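Local coordinates for protein putative oxidoreductase molybdopterin-binding subunit (PDB 4ZOH) that probably serves as the molybdopterin-binding subunit of an iron-sulfur oxidoreductase related to aldehyde oxidase and xanthine dehydrogenase, and carries a pterin cytosine dinucleotide cofactor, at residues 570-575 with 587-592. Numbering follows the deposited sequence.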
loop_
_atom_site.group_PDB
_atom_site.type_symbol
_atom_site.label_atom_id
_atom_site.label_comp_id
_atom_site.label_asym_id
_atom_site.label_seq_id
_atom_site.Cartn_x
_atom_site.Cartn_y
_atom_site.Cartn_z
ATOM N N VAL A 570 26.463 -17.022 34.835
ATOM C CA VAL A 570 27.165 -16.120 35.752
ATOM C C VAL A 570 27.792 -14.989 34.899
ATOM O O VAL A 570 28.344 -15.274 33.825
ATOM C CB VAL A 570 28.190 -16.902 36.654
ATOM C CG1 VAL A 570 29.119 -17.795 35.801
ATOM C CG2 VAL A 570 29.063 -15.936 37.447
ATOM N N HIS A 571 27.703 -13.739 35.374
ATOM C CA HIS A 571 28.136 -12.600 34.630
ATOM C C HIS A 571 29.016 -11.880 35.600
ATOM O O HIS A 571 28.856 -12.043 36.801
ATOM C CB HIS A 571 26.954 -11.676 34.167
ATOM C CG HIS A 571 26.134 -12.265 33.039
ATOM N ND1 HIS A 571 25.499 -11.481 32.083
ATOM C CD2 HIS A 571 25.846 -13.556 32.716
ATOM C CE1 HIS A 571 24.940 -12.280 31.182
ATOM N NE2 HIS A 571 25.078 -13.539 31.567
ATOM N N LEU A 572 29.949 -11.082 35.060
ATOM C CA LEU A 572 30.987 -10.456 35.821
ATOM C C LEU A 572 31.329 -9.136 35.182
ATOM O O LEU A 572 31.333 -9.037 33.972
ATOM C CB LEU A 572 32.227 -11.363 35.756
ATOM C CG LEU A 572 32.091 -12.763 36.272
ATOM C CD1 LEU A 572 32.072 -13.683 35.109
ATOM C CD2 LEU A 572 33.341 -13.099 37.083
ATOM N N ALA A 573 31.580 -8.126 35.987
ATOM C CA ALA A 573 31.971 -6.842 35.457
ATOM C C ALA A 573 33.116 -6.266 36.269
ATOM O O ALA A 573 33.235 -6.576 37.445
ATOM C CB ALA A 573 30.814 -5.887 35.481
ATOM N N LEU A 574 33.907 -5.400 35.642
ATOM C CA LEU A 574 35.005 -4.696 36.283
ATOM C C LEU A 574 34.716 -3.278 36.005
ATOM O O LEU A 574 34.560 -2.898 34.829
ATOM C CB LEU A 574 36.399 -5.075 35.640
ATOM C CG LEU A 574 37.682 -4.380 36.228
ATOM C CD1 LEU A 574 38.067 -5.034 37.534
ATOM C CD2 LEU A 574 38.897 -4.508 35.279
ATOM N N VAL A 575 34.688 -2.463 37.031
ATOM C CA VAL A 575 34.301 -1.056 36.799
ATOM C C VAL A 575 35.274 -0.167 37.498
ATOM O O VAL A 575 35.976 -0.646 38.377
ATOM C CB VAL A 575 32.879 -0.732 37.394
ATOM C CG1 VAL A 575 31.781 -1.661 36.846
ATOM C CG2 VAL A 575 32.849 -0.744 38.932
ATOM N N LYS A 587 35.261 -4.075 31.602
ATOM C CA LYS A 587 35.031 -5.387 31.056
ATOM C C LYS A 587 33.789 -5.981 31.614
ATOM O O LYS A 587 33.441 -5.735 32.764
ATOM C CB LYS A 587 36.158 -6.357 31.413
ATOM C CG LYS A 587 37.462 -6.173 30.625
ATOM C CD LYS A 587 38.385 -7.395 30.664
ATOM C CE LYS A 587 39.894 -7.082 30.589
ATOM N NZ LYS A 587 40.281 -5.637 30.480
ATOM N N TYR A 588 33.170 -6.822 30.804
ATOM C CA TYR A 588 32.008 -7.530 31.210
ATOM C C TYR A 588 32.184 -8.894 30.618
ATOM O O TYR A 588 32.442 -9.011 29.431
ATOM C CB TYR A 588 30.739 -6.807 30.653
ATOM C CG TYR A 588 29.420 -7.329 31.252
ATOM C CD1 TYR A 588 28.696 -6.601 32.256
ATOM C CD2 TYR A 588 28.922 -8.551 30.820
ATOM C CE1 TYR A 588 27.482 -7.129 32.781
ATOM C CE2 TYR A 588 27.752 -9.069 31.347
ATOM C CZ TYR A 588 27.031 -8.354 32.298
ATOM O OH TYR A 588 25.905 -9.020 32.725
ATOM N N VAL A 589 31.995 -9.926 31.442
ATOM C CA VAL A 589 31.975 -11.287 30.950
ATOM C C VAL A 589 30.618 -11.957 31.239
ATOM O O VAL A 589 30.158 -11.879 32.346
ATOM C CB VAL A 589 33.137 -12.106 31.616
ATOM C CG1 VAL A 589 33.086 -13.585 31.232
ATOM C CG2 VAL A 589 34.514 -11.468 31.277
ATOM N N ALA A 590 30.052 -12.665 30.264
ATOM C CA ALA A 590 28.795 -13.403 30.460
ATOM C C ALA A 590 29.124 -14.833 30.187
ATOM O O ALA A 590 29.691 -15.184 29.111
ATOM C CB ALA A 590 27.705 -12.944 29.465
ATOM N N VAL A 591 28.745 -15.693 31.129
ATOM C CA VAL A 591 28.801 -17.123 30.810
ATOM C C VAL A 591 27.399 -17.664 30.910
ATOM O O VAL A 591 26.877 -17.706 32.008
ATOM C CB VAL A 591 29.793 -17.881 31.747
ATOM C CG1 VAL A 591 29.772 -19.371 31.387
ATOM C CG2 VAL A 591 31.207 -17.332 31.557
ATOM N N ASP A 592 26.807 -18.141 29.817
ATOM C CA ASP A 592 25.395 -18.569 29.835
ATOM C C ASP A 592 25.195 -20.026 29.463
ATOM O O ASP A 592 25.915 -20.600 28.621
ATOM C CB ASP A 592 24.570 -17.722 28.842
ATOM C CG ASP A 592 24.480 -16.229 29.230
ATOM O OD1 ASP A 592 24.488 -15.864 30.415
ATOM O OD2 ASP A 592 24.435 -15.373 28.300
#
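His571 reaches across to the neighbouring strand and is gripped at both ring nitrogens: ND1 shares a 2.6 Å hydrogen bond with Tyr588 OH, and NE2 donates a bond of 2.7 Å, 163° at the hydrogen, to the syn lone pair of Asp592 OD1. Both oxygens sit near the imidazole plane, so the two bonds together fix the ring's rotation. Ala590 CB presses over one face of the imidazole, 3.5 Å from its centroid, a CH-pi contact. Tyr588 gets its hydroxyl there because its CG stands anti to the backbone N (chi1 -169°), which carries the phenol across the partner strand; Leu572 O lies over one face of the Tyr588 ring, and the two rings meet rim to rim, their planes at 87°. Strands 568-577 and 583-593 form an antiparallel beta hairpin in the molybdopterin-binding domain, joined here by paired bonds such as Val589 N to Leu572 O (2.8 Å). With an alanine in place of His571, the Tyr588 hydroxyl and Asp592 OD1 would probably lose their shared mate and a gap would open above Ala590. Helix 673-688 packs on His571, Ala573 and Tyr588, while Trp653 bonds the other carboxylate oxygen of Asp592. Across the sheet the packing is looser: Leu572, which packs against helix 385-401, brings CD1 to 4.0 Å from Val589 CB, and at the partly exposed end Lys587 directs its amine away, toward a long, weak ion pair with Glu402.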